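Local coordinates for erythromycin C-12 hydroxylase (Saccharopolyspora erythraea, PDB 2JJN), which hydroxylates erythromycin D at C-12 of its macrolactone ring to give erythromycin C, as a heme-dependent cytochrome P450 monooxygenase, at residues Pro22-Ala25 / Ala29-Asp32; Pro42-Arg47 / His52-Ala57. The protein carries 2 engineered substitutions. All coordinates share one frame; numbering follows the deposited sequence. Where two conformers were deposited one is given.

Contact 1 (Pro22-Ala25 / Ala29-Asp32); sequences PGMA and ALLD
Leu30, in the first turn of helix 27-40, reaches back to the loop Pro22-Ala25 that leads into that helix, and its two methyl groups divide the work. By its place before the first strands of the β-sheet, this helix corresponds to helix A of the P450 fold. CD2 of Leu30 meets the sulfur of Met24, with CD2 to SD at 3.7 Å, the two side chains crossing at a slant; this holds for one of two modelled conformers of Met24, and the fit is correspondingly less certain. The other methyl, CD1, faces Pro22, 4.0 Å from the carbonyl O of Pro22 and 4.3 Å from its ring carbon CD. With CG opposite the backbone N (chi1 176°), the branched end of Leu30 points from the helix to the loop. Around Leu30 and Met24 the contact is buried; Leu317 of helix 316-320 also touches Leu30, and Pro289 touches Met24. Toward Gly23 and Ala29 it thins out at the protein surface, where the carbonyl O of Gly23 is 4.0 Å from CB of Leu30. Between these segments the contact is thus van der Waals in kind, methyls against sulfur, proline ring and carbonyl oxygens; polar links run elsewhere, as in the backbone bonding of Met24 with Glu390.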
loop_
_atom_site.group_PDB
_atom_site.type_symbol
_atom_site.label_atom_id
_atom_site.label_comp_id
_atom_site.label_asym_id
_atom_site.label_seq_id
_atom_site.Cartn_x
_atom_site.Cartn_y
_atom_site.Cartn_z
ATOM N N PRO A 22 18.981 5.137 -5.003
ATOM C CA PRO A 22 19.416 3.763 -4.678
ATOM C C PRO A 22 18.213 2.796 -4.606
ATOM O O PRO A 22 17.061 3.247 -4.476
ATOM C CB PRO A 22 20.092 3.903 -3.303
ATOM C CG PRO A 22 20.399 5.350 -3.136
ATOM C CD PRO A 22 19.339 6.098 -3.939
ATOM N N GLY A 23 18.456 1.496 -4.781
ATOM C CA GLY A 23 17.351 0.523 -4.800
ATOM C C GLY A 23 16.704 0.356 -3.428
ATOM O O GLY A 23 17.267 0.768 -2.398
ATOM N N MET A 24 15.523 -0.254 -3.401
ATOM C CA MET A 24 14.785 -0.375 -2.118
ATOM C C MET A 24 15.317 -1.484 -1.256
ATOM O O MET A 24 15.062 -1.497 -0.078
ATOM C CB MET A 24 13.298 -0.643 -2.330
ATOM C CG MET A 24 12.576 0.337 -3.223
ATOM S SD MET A 24 12.299 1.911 -2.345
ATOM C CE MET A 24 11.231 2.681 -3.546
ATOM N N ALA A 25 16.036 -2.444 -1.834
ATOM C CA ALA A 25 16.397 -3.643 -1.075
ATOM C C ALA A 25 17.363 -3.419 0.059
ATOM O O ALA A 25 17.268 -4.090 1.090
ATOM C CB ALA A 25 16.937 -4.694 -1.999
ATOM N N ALA A 29 21.101 1.592 3.430
ATOM C CA ALA A 29 21.774 2.470 2.462
ATOM C C ALA A 29 20.794 3.498 1.913
ATOM O O ALA A 29 21.162 4.667 1.719
ATOM C CB ALA A 29 22.395 1.657 1.314
ATOM N N LEU A 30 19.562 3.066 1.666
ATOM C CA LEU A 30 18.533 3.973 1.153
ATOM C C LEU A 30 18.242 5.038 2.195
ATOM O O LEU A 30 18.205 6.200 1.856
ATOM C CB LEU A 30 17.266 3.196 0.807
ATOM C CG LEU A 30 16.096 4.081 0.340
ATOM C CD1 LEU A 30 16.520 4.858 -0.904
ATOM C CD2 LEU A 30 14.891 3.178 0.033
ATOM N N LEU A 31 18.005 4.641 3.448
ATOM C CA LEU A 31 17.711 5.620 4.490
ATOM C C LEU A 31 18.827 6.627 4.668
ATOM O O LEU A 31 18.572 7.824 4.828
ATOM C CB LEU A 31 17.390 4.906 5.822
ATOM C CG LEU A 31 16.079 4.120 5.761
ATOM C CD1 LEU A 31 15.968 3.240 6.977
ATOM C CD2 LEU A 31 14.849 5.021 5.635
ATOM N N ASP A 32 20.075 6.148 4.636
ATOM C CA ASP A 32 21.217 7.045 4.854
ATOM C C ASP A 32 21.247 8.080 3.715
ATOM O O ASP A 32 21.452 9.279 3.949
ATOM C CB ASP A 32 22.505 6.207 4.880
ATOM C CG ASP A 32 22.706 5.485 6.220
ATOM O OD1 ASP A 32 21.988 5.803 7.197
ATOM O OD2 ASP A 32 23.615 4.626 6.289
#

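Contact 2 (Pro42-Arg47 / His52-Ala57); sequences PVWQDR and HVFRHA. With SO4 (sulfate ion), chain E; SO4 (sulfate ion), chain G.
Strand 43-45 and residues 52-53 run antiparallel, the touching parts 169° apart, as arms of a β-hairpin; helix 56-64 starts after Arg55 at its N-cap. Trp44 and His52 form a hydrogen-bonded pair, N of Trp44 to O of His52 at 2.9 Å and N of His52 to O of Trp44 at 2.7 Å; Val43 and Val53 are the neighbouring non-hydrogen-bonded pair. N of Phe54 adds a rung to O of Pro42 (3.0 Å), and a water links that carbonyl to N of Arg55. With CG of Trp44 opposite its backbone N (chi1 175°), the indole lies along the imidazole, CE3 of Trp44 3.5 Å from CD2 of His52, planes inclined by 38°. NE2 of His52 donates to OD2 of Asp46 at 2.9 Å, nearly straight and within the ring plane, yet meets the carboxylate from above its plane. ND1 of His52 is hydrogen-bonded to NE1 of Trp315, which fixes the ring's rotation; OD1 of Asp46 takes the N-H groups of Tyr48 and Val50. CG of Pro42 covers one guanidinium face, 3.5 Å from CZ of Arg55, whose NH1 and NH2 hydrogen-bond a sulfate ion, probably from the crystallisation liquor. Its NE bonds O of Arg38 in helix 27-40, which also covers Trp44 and Phe54. Val53 bonds by its backbone to Asn313 and Trp315 of the parallel strand 311-315, leaving 43-45 outermost.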
loop_
_atom_site.group_PDB
_atom_site.type_symbol
_atom_site.label_atom_id
_atom_site.label_comp_id
_atom_site.label_asym_id
_atom_site.label_seq_id
_atom_site.Cartn_x
_atom_site.Cartn_y
_atom_site.Cartn_z
ATOM N N PRO A 42 17.257 18.698 -1.167
ATOM C CA PRO A 42 15.923 18.236 -0.801
ATOM C C PRO A 42 14.938 18.136 -1.971
ATOM O O PRO A 42 13.901 17.477 -1.817
ATOM C CB PRO A 42 15.429 19.301 0.185
ATOM C CG PRO A 42 16.180 20.563 -0.220
ATOM C CD PRO A 42 17.580 20.032 -0.601
ATOM N N VAL A 43 15.301 18.689 -3.119
ATOM C CA VAL A 43 14.507 18.561 -4.380
ATOM C C VAL A 43 15.506 18.223 -5.458
ATOM O O VAL A 43 16.356 19.063 -5.794
ATOM C CB VAL A 43 13.751 19.870 -4.704
ATOM C CG1 VAL A 43 12.958 19.717 -5.995
ATOM C CG2 VAL A 43 12.837 20.236 -3.542
ATOM N N TRP A 44 15.404 17.016 -6.019
ATOM C CA TRP A 44 16.498 16.466 -6.810
ATOM C C TRP A 44 15.950 15.962 -8.151
ATOM O O TRP A 44 14.890 15.338 -8.200
ATOM C CB TRP A 44 17.110 15.266 -6.062
ATOM C CG TRP A 44 18.162 14.560 -6.830
ATOM C CD1 TRP A 44 19.348 15.081 -7.272
ATOM C CD2 TRP A 44 18.152 13.176 -7.199
ATOM N NE1 TRP A 44 20.065 14.092 -7.955
ATOM C CE2 TRP A 44 19.355 12.917 -7.905
ATOM C CE3 TRP A 44 17.234 12.146 -7.022
ATOM C CZ2 TRP A 44 19.655 11.625 -8.434
ATOM C CZ3 TRP A 44 17.512 10.883 -7.544
ATOM C CH2 TRP A 44 18.714 10.635 -8.256
ATOM N N GLN A 45 16.683 16.209 -9.237
ATOM C CA GLN A 45 16.259 15.793 -10.568
ATOM C C GLN A 45 17.167 14.665 -10.997
ATOM O O GLN A 45 18.393 14.821 -10.995
ATOM C CB GLN A 45 16.474 16.981 -11.516
ATOM C CG GLN A 45 16.063 16.682 -12.957
ATOM C CD GLN A 45 16.423 17.811 -13.921
ATOM O OE1 GLN A 45 15.787 18.008 -15.014
ATOM N NE2 GLN A 45 17.424 18.549 -13.565
ATOM N N ASP A 46 16.589 13.510 -11.312
ATOM C CA ASP A 46 17.360 12.341 -11.720
ATOM C C ASP A 46 17.692 12.295 -13.211
ATOM O O ASP A 46 17.337 13.211 -13.971
ATOM C CB ASP A 46 16.730 11.029 -11.196
ATOM C CG ASP A 46 15.490 10.592 -11.951
ATOM O OD1 ASP A 46 15.273 11.065 -13.106
ATOM O OD2 ASP A 46 14.774 9.745 -11.347
ATOM N N ARG A 47 18.387 11.215 -13.606
ATOM C CA ARG A 47 18.873 11.166 -15.001
ATOM C C ARG A 47 17.758 10.988 -16.016
ATOM O O ARG A 47 17.991 11.139 -17.249
ATOM C CB ARG A 47 19.918 10.057 -15.154
ATOM C CG ARG A 47 19.372 8.663 -15.037
ATOM C CD ARG A 47 20.521 7.679 -15.405
ATOM N NE ARG A 47 20.049 6.404 -15.895
ATOM C CZ ARG A 47 20.358 5.861 -17.076
ATOM N NH1 ARG A 47 21.164 6.481 -17.932
ATOM N NH2 ARG A 47 19.869 4.664 -17.389
ATOM N N HIS A 52 12.407 14.482 -7.408
ATOM C CA HIS A 52 12.182 13.756 -6.175
ATOM C C HIS A 52 12.169 14.771 -5.031
ATOM O O HIS A 52 13.060 15.645 -4.956
ATOM C CB HIS A 52 13.370 12.818 -5.940
ATOM C CG HIS A 52 13.456 11.748 -6.969
ATOM N ND1 HIS A 52 12.941 10.479 -6.769
ATOM C CD2 HIS A 52 13.976 11.768 -8.220
ATOM C CE1 HIS A 52 13.143 9.760 -7.872
ATOM N NE2 HIS A 52 13.783 10.510 -8.754
ATOM N N VAL A 53 11.219 14.583 -4.113
ATOM C CA VAL A 53 11.013 15.541 -3.028
ATOM C C VAL A 53 11.172 14.772 -1.712
ATOM O O VAL A 53 10.500 13.755 -1.497
ATOM C CB VAL A 53 9.628 16.169 -3.155
ATOM C CG1 VAL A 53 9.340 17.035 -1.939
ATOM C CG2 VAL A 53 9.637 17.032 -4.439
ATOM N N PHE A 54 12.081 15.252 -0.847
ATOM C CA PHE A 54 12.506 14.470 0.327
ATOM C C PHE A 54 12.054 14.951 1.707
ATOM O O PHE A 54 11.973 14.158 2.643
ATOM C CB PHE A 54 14.043 14.333 0.352
ATOM C CG PHE A 54 14.586 13.648 -0.883
ATOM C CD1 PHE A 54 15.328 14.359 -1.819
ATOM C CD2 PHE A 54 14.246 12.345 -1.146
ATOM C CE1 PHE A 54 15.829 13.726 -2.956
ATOM C CE2 PHE A 54 14.735 11.679 -2.303
ATOM C CZ PHE A 54 15.534 12.394 -3.220
ATOM N N ARG A 55 11.792 16.234 1.855
ATOM C CA ARG A 55 11.463 16.738 3.198
ATOM C C ARG A 55 9.975 16.657 3.491
ATOM O O ARG A 55 9.154 16.847 2.590
ATOM C CB ARG A 55 11.903 18.202 3.316
ATOM C CG ARG A 55 13.412 18.347 3.398
ATOM C CD ARG A 55 13.792 19.809 3.552
ATOM N NE ARG A 55 15.235 19.963 3.544
ATOM C CZ ARG A 55 15.821 21.119 3.253
ATOM N NH1 ARG A 55 15.056 22.187 2.939
ATOM N NH2 ARG A 55 17.161 21.211 3.277
ATOM N N HIS A 56 9.631 16.436 4.764
ATOM C CA HIS A 56 8.246 16.218 5.123
ATOM C C HIS A 56 7.333 17.371 4.674
ATOM O O HIS A 56 6.284 17.164 4.055
ATOM C CB HIS A 56 8.168 16.071 6.647
ATOM C CG HIS A 56 6.794 15.789 7.155
ATOM N ND1 HIS A 56 5.932 16.803 7.541
ATOM C CD2 HIS A 56 6.155 14.621 7.418
ATOM C CE1 HIS A 56 4.805 16.267 7.981
ATOM N NE2 HIS A 56 4.905 14.955 7.917
ATOM N N ALA A 57 7.716 18.618 4.980
ATOM C CA ALA A 57 6.836 19.705 4.625
ATOM C C ALA A 57 6.627 19.800 3.117
ATOM O O ALA A 57 5.563 20.193 2.663
ATOM C CB ALA A 57 7.407 21.028 5.145
HETATM S S SO4 E . 17.693 24.920 2.171
HETATM O O1 SO4 E . 18.292 23.725 2.774
HETATM O O2 SO4 E . 18.398 25.229 0.930
HETATM O O3 SO4 E . 17.787 26.044 3.101
HETATM O O4 SO4 E . 16.296 24.685 1.798
HETATM S S SO4 G . 2.514 12.556 9.763
HETATM O O1 SO4 G . 2.608 11.120 9.368
HETATM O O2 SO4 G . 2.859 13.442 8.652
HETATM O O3 SO4 G . 3.360 12.941 10.896
HETATM O O4 SO4 G . 1.144 12.943 10.070
HETATM O O HOH W 1 12.043 18.372 0.003
#

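Contacts 1 and 2 follow one another along the chain, and helix 27-40 spans them: its start carries Leu30 of contact 1, and its later turns pack on the hairpin of contact 2. Their centres lie 15 Å apart and their nearest atoms about 6 Å apart, so they do not touch. Helix 316-320 borders both, through Leu317 at Leu30 and Ser318 at the carbonyl of Phe54. Both approach the substrate-binding residue Gln292, whose side chain is about 8 Å from that of Met24 and about 7 Å from that of His52. The heme is farther, about 13 Å from the side chains of Met24 and Val53, which places both contacts outside its immediate surroundings.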